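PDB 4AZS: methyltransferase WBDD from Escherichia coli, which acts as a bifunctional kinase and methyltransferase that regulates the chain length of the O9a O antigen, probably by capping the growing polysaccharide. Local coordinates for residues D58-A63 with R225-D230; Q197-R202 with Q233-W238. All blocks are in the same frame, centred on the assembly; numbering follows the deposited sequence. Where two conformers were deposited one is given.

Contact 1 of 2, residues D58-A63 with R225-D230; sequences DNLSRA and RVLIND. With SO4 (sulfate ion), chain E.
The last turns of helix 47-64, which flanks the methyltransferase sheet, pack against the first strand of the two-stranded hairpin 225-234, the axes of helix 58-63 and strand 225-228 approaching to 10.1 Å. Leu60 stands at the middle. Its CG lies anti to the backbone N (chi1 -178°), and from there the CD1 branch reaches across to NE of Arg225 at 3.9 Å, with Leu227 CD2 a looser apolar neighbour. One turn on, Ala63 CB comes within 3.6 Å of Arg225 NH2. Beyond them the guanidinium meets a sulfate at its edge in a two-pronged grip: NH1 bonds O1 at 2.7 Å and NH2 bonds O2 at 2.8 Å, the latter nearly straight at 170°. Arg225 NH2 also serves Asn232 OD1 on the second hairpin strand. At the other end Asn59, whose OD1 accepts from Arg62 NH1 at 3.2 Å, brings ND2 to 3.2 Å from Asn229 OD1, but the angle is poor for a hydrogen bond; Asn229 OD1 has a weak one from Gln56, and its ND2 bonds Glu55. Van der Waals packing, partly of methyls on the guanidinium, thus joins the segments, while Asn232 and the sulfate, probably from the crystallisation liquor, hold the arginine in this crystal.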
ATOM      1  N   ASP A  58      37.030   0.243  45.276  1.00 32.38           N
ATOM      2  CA  ASP A  58      37.864   0.626  46.432  1.00 33.36           C
ATOM      3  C   ASP A  58      37.936   2.130  46.583  1.00 33.25           C
ATOM      4  O   ASP A  58      37.793   2.651  47.694  1.00 32.29           O
ATOM      5  CB  ASP A  58      39.296   0.079  46.291  1.00 36.56           C
ATOM      6  CG  ASP A  58      39.366  -1.416  46.421  1.00 37.27           C
ATOM      7  OD1 ASP A  58      38.441  -2.004  46.977  1.00 38.02           O
ATOM      8  OD2 ASP A  58      40.369  -2.012  45.980  1.00 41.21           O
ATOM      9  N   ASN A  59      38.139   2.852  45.466  1.00 35.54           N
ATOM     10  CA  ASN A  59      38.181   4.307  45.515  1.00 34.58           C
ATOM     11  C   ASN A  59      36.909   4.843  46.117  1.00 31.77           C
ATOM     12  O   ASN A  59      36.923   5.735  46.945  1.00 33.95           O
ATOM     13  CB  ASN A  59      38.342   4.922  44.109  1.00 38.68           C
ATOM     14  CG  ASN A  59      39.708   4.671  43.518  1.00 44.00           C
ATOM     15  OD1 ASN A  59      40.651   4.301  44.225  1.00 44.12           O
ATOM     16  ND2 ASN A  59      39.831   4.888  42.207  1.00 44.01           N
ATOM     17  N   LEU A  60      35.774   4.343  45.671  1.00 31.34           N
ATOM     18  CA  LEU A  60      34.527   4.965  46.110  1.00 32.36           C
ATOM     19  C   LEU A  60      34.246   4.509  47.532  1.00 32.23           C
ATOM     20  O   LEU A  60      33.707   5.257  48.331  1.00 30.98           O
ATOM     21  CB  LEU A  60      33.378   4.617  45.175  1.00 31.50           C
ATOM     22  CG  LEU A  60      32.024   5.254  45.526  1.00 32.36           C
ATOM     23  CD1 LEU A  60      32.054   6.775  45.561  1.00 31.53           C
ATOM     24  CD2 LEU A  60      31.051   4.770  44.480  1.00 31.49           C
ATOM     25  N   SER A  61      34.597   3.269  47.852  1.00 31.63           N
ATOM     26  CA  SER A  61      34.364   2.785  49.198  1.00 33.64           C
ATOM     27  C   SER A  61      35.248   3.577  50.200  1.00 35.43           C
ATOM     28  O   SER A  61      34.803   3.928  51.283  1.00 36.05           O
ATOM     29  CB  SER A  61      34.683   1.292  49.309  1.00 33.62           C
ATOM     30  OG  SER A  61      34.489   0.874  50.642  1.00 36.17           O
ATOM     31  N   ARG A  62      36.491   3.838  49.814  1.00 37.04           N
ATOM     32  CA  ARG A  62      37.369   4.684  50.602  1.00 39.12           C
ATOM     33  C   ARG A  62      36.746   6.061  50.803  1.00 38.16           C
ATOM     34  O   ARG A  62      36.689   6.553  51.907  1.00 35.06           O
ATOM     35  CB  ARG A  62      38.735   4.811  49.935  1.00 43.85           C
ATOM     36  CG  ARG A  62      39.854   5.440  50.811  1.00 51.72           C
ATOM     37  CD  ARG A  62      41.250   5.426  50.127  1.00 56.39           C
ATOM     38  NE  ARG A  62      41.497   4.152  49.411  1.00 63.76           N
ATOM     39  CZ  ARG A  62      41.607   3.977  48.079  1.00 65.20           C
ATOM     40  NH1 ARG A  62      41.562   5.001  47.226  1.00 66.36           N
ATOM     41  NH2 ARG A  62      41.779   2.745  47.586  1.00 62.11           N
ATOM     42  N   ALA A  63      36.231   6.665  49.742  1.00 38.38           N
ATOM     43  CA  ALA A  63      35.692   8.034  49.840  1.00 36.98           C
ATOM     44  C   ALA A  63      34.493   8.087  50.733  1.00 38.11           C
ATOM     45  O   ALA A  63      34.353   8.996  51.513  1.00 39.46           O
ATOM     46  CB  ALA A  63      35.316   8.563  48.452  1.00 37.06           C
ATOM     47  N   ARG A 225      29.242  13.239  41.885  1.00 29.33           N
ATOM     48  CA  ARG A 225      30.621  13.291  42.321  1.00 30.03           C
ATOM     49  C   ARG A 225      31.594  13.483  41.184  1.00 31.05           C
ATOM     50  O   ARG A 225      31.393  13.000  40.052  1.00 31.00           O
ATOM     51  CB  ARG A 225      30.994  11.986  43.065  1.00 31.31           C
ATOM     52  CG  ARG A 225      30.161  11.719  44.327  1.00 32.65           C
ATOM     53  CD  ARG A 225      30.581  10.458  45.105  1.00 32.79           C
ATOM     54  NE  ARG A 225      31.828  10.657  45.802  1.00 36.57           N
ATOM     55  CZ  ARG A 225      31.956  11.148  47.032  1.00 36.43           C
ATOM     56  NH1 ARG A 225      30.901  11.479  47.723  1.00 37.59           N
ATOM     57  NH2 ARG A 225      33.167  11.322  47.558  1.00 37.07           N
ATOM     58  N   VAL A 226      32.667  14.202  41.482  1.00 30.42           N
ATOM     59  CA  VAL A 226      33.852  14.110  40.682  1.00 31.11           C
ATOM     60  C   VAL A 226      34.605  12.855  41.129  1.00 31.11           C
ATOM     61  O   VAL A 226      34.916  12.697  42.290  1.00 31.42           O
ATOM     62  CB  VAL A 226      34.734  15.371  40.845  1.00 31.68           C
ATOM     63  CG1 VAL A 226      36.061  15.200  40.126  1.00 32.15           C
ATOM     64  CG2 VAL A 226      33.991  16.563  40.285  1.00 32.26           C
ATOM     65  N   LEU A 227      34.914  11.992  40.182  1.00 30.31           N
ATOM     66  CA  LEU A 227      35.502  10.728  40.440  1.00 32.02           C
ATOM     67  C   LEU A 227      36.787  10.617  39.629  1.00 34.12           C
ATOM     68  O   LEU A 227      36.804  10.099  38.543  1.00 32.33           O
ATOM     69  CB  LEU A 227      34.536   9.644  40.007  1.00 32.80           C
ATOM     70  CG  LEU A 227      33.197   9.562  40.723  1.00 32.36           C
ATOM     71  CD1 LEU A 227      32.290   8.565  40.056  1.00 32.57           C
ATOM     72  CD2 LEU A 227      33.396   9.224  42.162  1.00 33.56           C
ATOM     73  N   ILE A 228      37.866  11.094  40.209  1.00 38.65           N
ATOM     74  CA  ILE A 228      39.169  11.141  39.587  1.00 42.48           C
ATOM     75  C   ILE A 228      40.052  10.452  40.619  1.00 43.55           C
ATOM     76  O   ILE A 228      39.847  10.633  41.815  1.00 45.14           O
ATOM     77  CB  ILE A 228      39.551  12.626  39.392  1.00 46.46           C
ATOM     78  CG1 ILE A 228      38.757  13.245  38.252  1.00 45.21           C
ATOM     79  CG2 ILE A 228      41.041  12.808  39.112  1.00 49.28           C
ATOM     80  CD1 ILE A 228      38.861  14.757  38.245  1.00 50.24           C
ATOM     81  N   ASN A 229      41.016   9.654  40.192  1.00 53.09           N
ATOM     82  CA  ASN A 229      41.583   8.642  41.113  1.00 59.06           C
ATOM     83  C   ASN A 229      42.169   9.289  42.372  1.00 60.22           C
ATOM     84  O   ASN A 229      42.119   8.726  43.468  1.00 63.91           O
ATOM     85  CB  ASN A 229      42.580   7.696  40.402  1.00 63.56           C
ATOM     86  CG  ASN A 229      41.873   6.583  39.589  1.00 64.56           C
ATOM     87  OD1 ASN A 229      40.646   6.483  39.548  1.00 66.43           O
ATOM     88  ND2 ASN A 229      42.658   5.760  38.932  1.00 66.86           N
ATOM     89  N   ASP A 230      42.623  10.517  42.191  1.00 52.95           N
ATOM     90  CA  ASP A 230      43.267  11.305  43.191  1.00 54.18           C
ATOM     91  C   ASP A 230      42.307  12.235  43.961  1.00 51.76           C
ATOM     92  O   ASP A 230      42.689  12.888  44.934  1.00 47.29           O
ATOM     93  CB  ASP A 230      44.205  12.178  42.358  1.00 64.24           C
ATOM     94  CG  ASP A 230      45.204  12.897  43.169  1.00 71.80           C
ATOM     95  OD1 ASP A 230      45.431  12.465  44.316  1.00 85.77           O
ATOM     96  OD2 ASP A 230      45.770  13.894  42.648  1.00 73.03           O
TER
HETATM   97  S   SO4 E1477      31.899  12.636  50.945  1.00 98.54           S
HETATM   98  O1  SO4 E1477      30.636  12.530  50.165  1.00 79.01           O
HETATM   99  O2  SO4 E1477      33.120  12.427  50.103  1.00 81.91           O
HETATM  100  O3  SO4 E1477      31.884  11.568  51.994  1.00 90.55           O
HETATM  101  O4  SO4 E1477      31.912  14.018  51.511  1.00 73.36           O

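Contact 2 of 2, residues Q197-R202 with Q233-W238. With SO4 (sulfate ion), chain J.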
ATOM      1  N   GLN A 197      24.664  13.575  28.453  1.00 33.13           N
ATOM      2  CA  GLN A 197      23.693  14.287  29.296  1.00 33.88           C
ATOM      3  C   GLN A 197      23.995  14.139  30.783  1.00 33.02           C
ATOM      4  O   GLN A 197      23.514  14.956  31.568  1.00 32.98           O
ATOM      5  CB  GLN A 197      22.241  13.835  29.037  1.00 33.51           C
ATOM      6  CG  GLN A 197      21.846  12.480  29.634  1.00 32.10           C
ATOM      7  CD  GLN A 197      22.526  11.294  28.947  1.00 32.88           C
ATOM      8  OE1 GLN A 197      23.297  11.495  27.991  1.00 32.21           O
ATOM      9  NE2 GLN A 197      22.247  10.058  29.411  1.00 28.76           N
ATOM     10  N   CYS A 198      24.773  13.128  31.183  1.00 29.50           N
ATOM     11  CA  CYS A 198      25.181  13.003  32.588  1.00 28.86           C
ATOM     12  C   CYS A 198      26.291  13.995  32.898  1.00 30.91           C
ATOM     13  O   CYS A 198      26.985  14.463  32.006  1.00 32.69           O
ATOM     14  CB  CYS A 198      25.610  11.597  32.876  1.00 30.74           C
ATOM     15  SG  CYS A 198      24.238  10.401  32.703  1.00 29.99           S
ATOM     16  N   ALA A 199      26.444  14.347  34.162  1.00 30.29           N
ATOM     17  CA  ALA A 199      27.283  15.472  34.530  1.00 29.58           C
ATOM     18  C   ALA A 199      28.745  15.199  34.352  1.00 27.90           C
ATOM     19  O   ALA A 199      29.459  15.986  33.748  1.00 28.11           O
ATOM     20  CB  ALA A 199      27.016  15.858  35.995  1.00 29.62           C
ATOM     21  N   PHE A 200      29.197  14.135  34.969  1.00 27.55           N
ATOM     22  CA  PHE A 200      30.597  13.729  34.941  1.00 27.48           C
ATOM     23  C   PHE A 200      30.786  12.385  34.228  1.00 25.10           C
ATOM     24  O   PHE A 200      30.105  11.409  34.568  1.00 25.95           O
ATOM     25  CB  PHE A 200      31.121  13.575  36.387  1.00 28.05           C
ATOM     26  CG  PHE A 200      32.587  13.200  36.463  1.00 28.73           C
ATOM     27  CD1 PHE A 200      33.568  14.171  36.428  1.00 30.61           C
ATOM     28  CD2 PHE A 200      32.976  11.889  36.591  1.00 31.17           C
ATOM     29  CE1 PHE A 200      34.908  13.831  36.498  1.00 30.21           C
ATOM     30  CE2 PHE A 200      34.320  11.536  36.692  1.00 31.07           C
ATOM     31  CZ  PHE A 200      35.282  12.504  36.623  1.00 30.86           C
ATOM     32  N   TYR A 201      31.668  12.323  33.246  1.00 24.43           N
ATOM     33  CA  TYR A 201      32.089  11.037  32.674  1.00 27.59           C
ATOM     34  C   TYR A 201      33.544  11.037  32.221  1.00 27.98           C
ATOM     35  O   TYR A 201      34.061  12.060  31.721  1.00 28.35           O
ATOM     36  CB  TYR A 201      31.148  10.567  31.514  1.00 27.27           C
ATOM     37  CG  TYR A 201      31.346  11.302  30.205  1.00 29.33           C
ATOM     38  CD1 TYR A 201      32.273  10.873  29.305  1.00 31.24           C
ATOM     39  CD2 TYR A 201      30.625  12.440  29.892  1.00 33.22           C
ATOM     40  CE1 TYR A 201      32.491  11.533  28.131  1.00 31.68           C
ATOM     41  CE2 TYR A 201      30.832  13.134  28.678  1.00 32.02           C
ATOM     42  CZ  TYR A 201      31.774  12.656  27.817  1.00 33.07           C
ATOM     43  OH  TYR A 201      32.053  13.243  26.606  1.00 35.79           O
ATOM     44  N   ARG A 202      34.161   9.847  32.261  1.00 29.79           N
ATOM     45  CA  ARG A 202      35.593   9.664  31.950  1.00 30.12           C
ATOM     46  C   ARG A 202      35.696   8.270  31.355  1.00 27.18           C
ATOM     47  O   ARG A 202      35.238   7.313  31.997  1.00 22.11           O
ATOM     48  CB  ARG A 202      36.390   9.541  33.293  1.00 34.64           C
ATOM     49  CG  ARG A 202      37.218  10.666  33.847  1.00 43.83           C
ATOM     50  CD  ARG A 202      37.731  10.327  35.265  1.00 40.69           C
ATOM     51  NE  ARG A 202      38.697   9.290  35.173  1.00 44.70           N
ATOM     52  CZ  ARG A 202      39.064   8.433  36.113  1.00 39.67           C
ATOM     53  NH1 ARG A 202      38.579   8.394  37.344  1.00 41.69           N
ATOM     54  NH2 ARG A 202      39.969   7.575  35.767  1.00 41.88           N
ATOM     55  N   GLN A 233      35.007  13.499  45.325  1.00 34.60           N
ATOM     56  CA  GLN A 233      34.275  14.437  46.134  1.00 35.38           C
ATOM     57  C   GLN A 233      32.926  14.724  45.517  1.00 32.95           C
ATOM     58  O   GLN A 233      32.805  14.809  44.319  1.00 31.45           O
ATOM     59  CB  GLN A 233      35.040  15.751  46.202  1.00 38.83           C
ATOM     60  CG  GLN A 233      36.374  15.694  46.946  1.00 40.39           C
ATOM     61  CD  GLN A 233      36.186  15.481  48.425  1.00 43.35           C
ATOM     62  OE1 GLN A 233      35.174  15.865  48.977  1.00 46.83           O
ATOM     63  NE2 GLN A 233      37.157  14.877  49.072  1.00 45.26           N
ATOM     64  N   PRO A 234      31.924  14.937  46.343  1.00 33.09           N
ATOM     65  CA  PRO A 234      30.690  15.454  45.838  1.00 32.62           C
ATOM     66  C   PRO A 234      30.853  16.829  45.267  1.00 31.46           C
ATOM     67  O   PRO A 234      31.821  17.573  45.609  1.00 31.79           O
ATOM     68  CB  PRO A 234      29.758  15.464  47.063  1.00 36.18           C
ATOM     69  CG  PRO A 234      30.680  15.509  48.240  1.00 39.72           C
ATOM     70  CD  PRO A 234      31.978  14.893  47.819  1.00 38.47           C
ATOM     71  N   PHE A 235      29.969  17.146  44.323  1.00 29.85           N
ATOM     72  CA  PHE A 235      29.826  18.487  43.806  1.00 29.58           C
ATOM     73  C   PHE A 235      28.376  18.839  43.933  1.00 32.60           C
ATOM     74  O   PHE A 235      27.537  17.935  43.920  1.00 31.80           O
ATOM     75  CB  PHE A 235      30.333  18.608  42.333  1.00 29.87           C
ATOM     76  CG  PHE A 235      29.577  17.776  41.319  1.00 28.67           C
ATOM     77  CD1 PHE A 235      28.363  18.190  40.823  1.00 29.15           C
ATOM     78  CD2 PHE A 235      30.147  16.610  40.790  1.00 27.56           C
ATOM     79  CE1 PHE A 235      27.677  17.418  39.868  1.00 31.96           C
ATOM     80  CE2 PHE A 235      29.466  15.847  39.848  1.00 29.47           C
ATOM     81  CZ  PHE A 235      28.214  16.241  39.395  1.00 28.12           C
ATOM     82  N   GLN A 236      28.090  20.135  44.047  1.00 35.60           N
ATOM     83  CA  GLN A 236      26.688  20.499  44.166  0.50 37.77           C
ATOM     84  C   GLN A 236      26.147  21.138  42.911  1.00 41.32           C
ATOM     85  O   GLN A 236      24.944  21.120  42.739  1.00 45.16           O
ATOM     86  CB  GLN A 236      26.367  21.364  45.401  0.50 37.45           C
ATOM     87  CG  GLN A 236      26.674  20.668  46.711  0.50 35.71           C
ATOM     88  CD  GLN A 236      28.161  20.534  46.946  0.50 34.13           C
ATOM     89  OE1 GLN A 236      28.924  21.486  46.765  0.50 33.33           O
ATOM     90  NE2 GLN A 236      28.584  19.357  47.355  0.50 32.82           N
ATOM     91  N   HIS A 237      26.980  21.632  42.001  1.00 36.93           N
ATOM     92  CA  HIS A 237      26.457  21.957  40.682  1.00 38.08           C
ATOM     93  C   HIS A 237      27.528  21.954  39.628  1.00 35.41           C
ATOM     94  O   HIS A 237      28.732  21.892  39.931  1.00 31.81           O
ATOM     95  CB  HIS A 237      25.676  23.243  40.689  1.00 43.59           C
ATOM     96  CG  HIS A 237      26.466  24.416  41.134  1.00 47.48           C
ATOM     97  ND1 HIS A 237      27.190  25.167  40.268  1.00 53.33           N
ATOM     98  CD2 HIS A 237      26.669  24.953  42.405  1.00 51.85           C
ATOM     99  CE1 HIS A 237      27.821  26.156  40.956  1.00 52.48           C
ATOM    100  NE2 HIS A 237      27.495  26.021  42.266  1.00 56.55           N
ATOM    101  N   TRP A 238      27.106  21.939  38.376  1.00 32.16           N
ATOM    102  CA  TRP A 238      28.080  21.905  37.307  1.00 34.09           C
ATOM    103  C   TRP A 238      27.565  22.648  36.141  1.00 36.11           C
ATOM    104  O   TRP A 238      26.383  22.950  36.077  1.00 32.93           O
ATOM    105  CB  TRP A 238      28.422  20.475  36.905  1.00 32.46           C
ATOM    106  CG  TRP A 238      27.337  19.818  36.126  1.00 33.05           C
ATOM    107  CD1 TRP A 238      26.131  19.318  36.616  1.00 36.09           C
ATOM    108  CD2 TRP A 238      27.283  19.586  34.670  1.00 35.73           C
ATOM    109  NE1 TRP A 238      25.364  18.804  35.602  1.00 36.78           N
ATOM    110  CE2 TRP A 238      25.984  18.935  34.410  1.00 36.48           C
ATOM    111  CE3 TRP A 238      28.135  19.835  33.606  1.00 35.44           C
ATOM    112  CZ2 TRP A 238      25.598  18.550  33.138  1.00 38.98           C
ATOM    113  CZ3 TRP A 238      27.728  19.428  32.306  1.00 37.92           C
ATOM    114  CH2 TRP A 238      26.514  18.797  32.088  1.00 37.97           C
TER
HETATM  115  S   SO4 J1482      29.120  27.965  44.133  1.00103.52           S
HETATM  116  O1  SO4 J1482      27.864  28.658  44.531  1.00 93.38           O
HETATM  117  O2  SO4 J1482      29.397  28.229  42.699  1.00 95.55           O
HETATM  118  O3  SO4 J1482      28.999  26.505  44.383  1.00 98.62           O
HETATM  119  O4  SO4 J1482      30.246  28.496  44.939  1.00100.27           O
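Ala199 lays its methyl group over one face of the Trp238 indole, with CB 3.5 Å from the centroid of the five-membered ring and 15° off the ring normal, a clear CH-pi contact. The nearest ring atom is Trp238 NE1, 3.4 Å from Ala199 CB, and the backbone of Ala199 follows the indole onto its six-membered ring, where Trp238 CZ2 is 3.8 Å from Ala199 CA. Phe235 reaches the same methyl: its CZ is 3.6 Å from Ala199 CB, while its CE2 touches Phe200 CB more loosely. Both aromatic side chains hold CG between the backbone N and the carbonyl carbon, and both bring their rings to Ala199. Between them the chain makes a classic beta bulge, with Gln236 and His237 both facing Phe258. On this bulge His237 NE2 donates to O3 of a sulfate, probably from the crystallisation liquor, at 2.6 Å in a bent bond (137°); Lys323, which lines the AMP pocket, binds the same ion. Glu131 of the second subunit accepts a hydrogen bond from Trp238 N. The junction is thus mainly dispersive, with no polar bond between the segments, and the polar backbone is served from outside: Arg255 bonds the carbonyls of Cys198 and Ala199.

Followed from the N terminus, the chain enters contact 1 on helix 47-64, runs through the methyltransferase sheet and reaches 197-202, where one of that sheet's two edge strands, 200-207, begins. After strand 216-222 it returns to contact 1 at 225-230, closing a long loop, and only then reaches 233-238, which closes the shorter loop of contact 2. The two loops therefore cross. Hairpin 225-234 is common to both: Val226 N bonds Gln233 O at 2.9 Å within it. Leu227 O probably accepts from Arg202 NH1, which ties the hairpin to strand 200-207. Contact 1 ties this hairpin to the methyltransferase helix, whereas contact 2 joins that domain's edge to strand 237-239, which starts the kinase sheet.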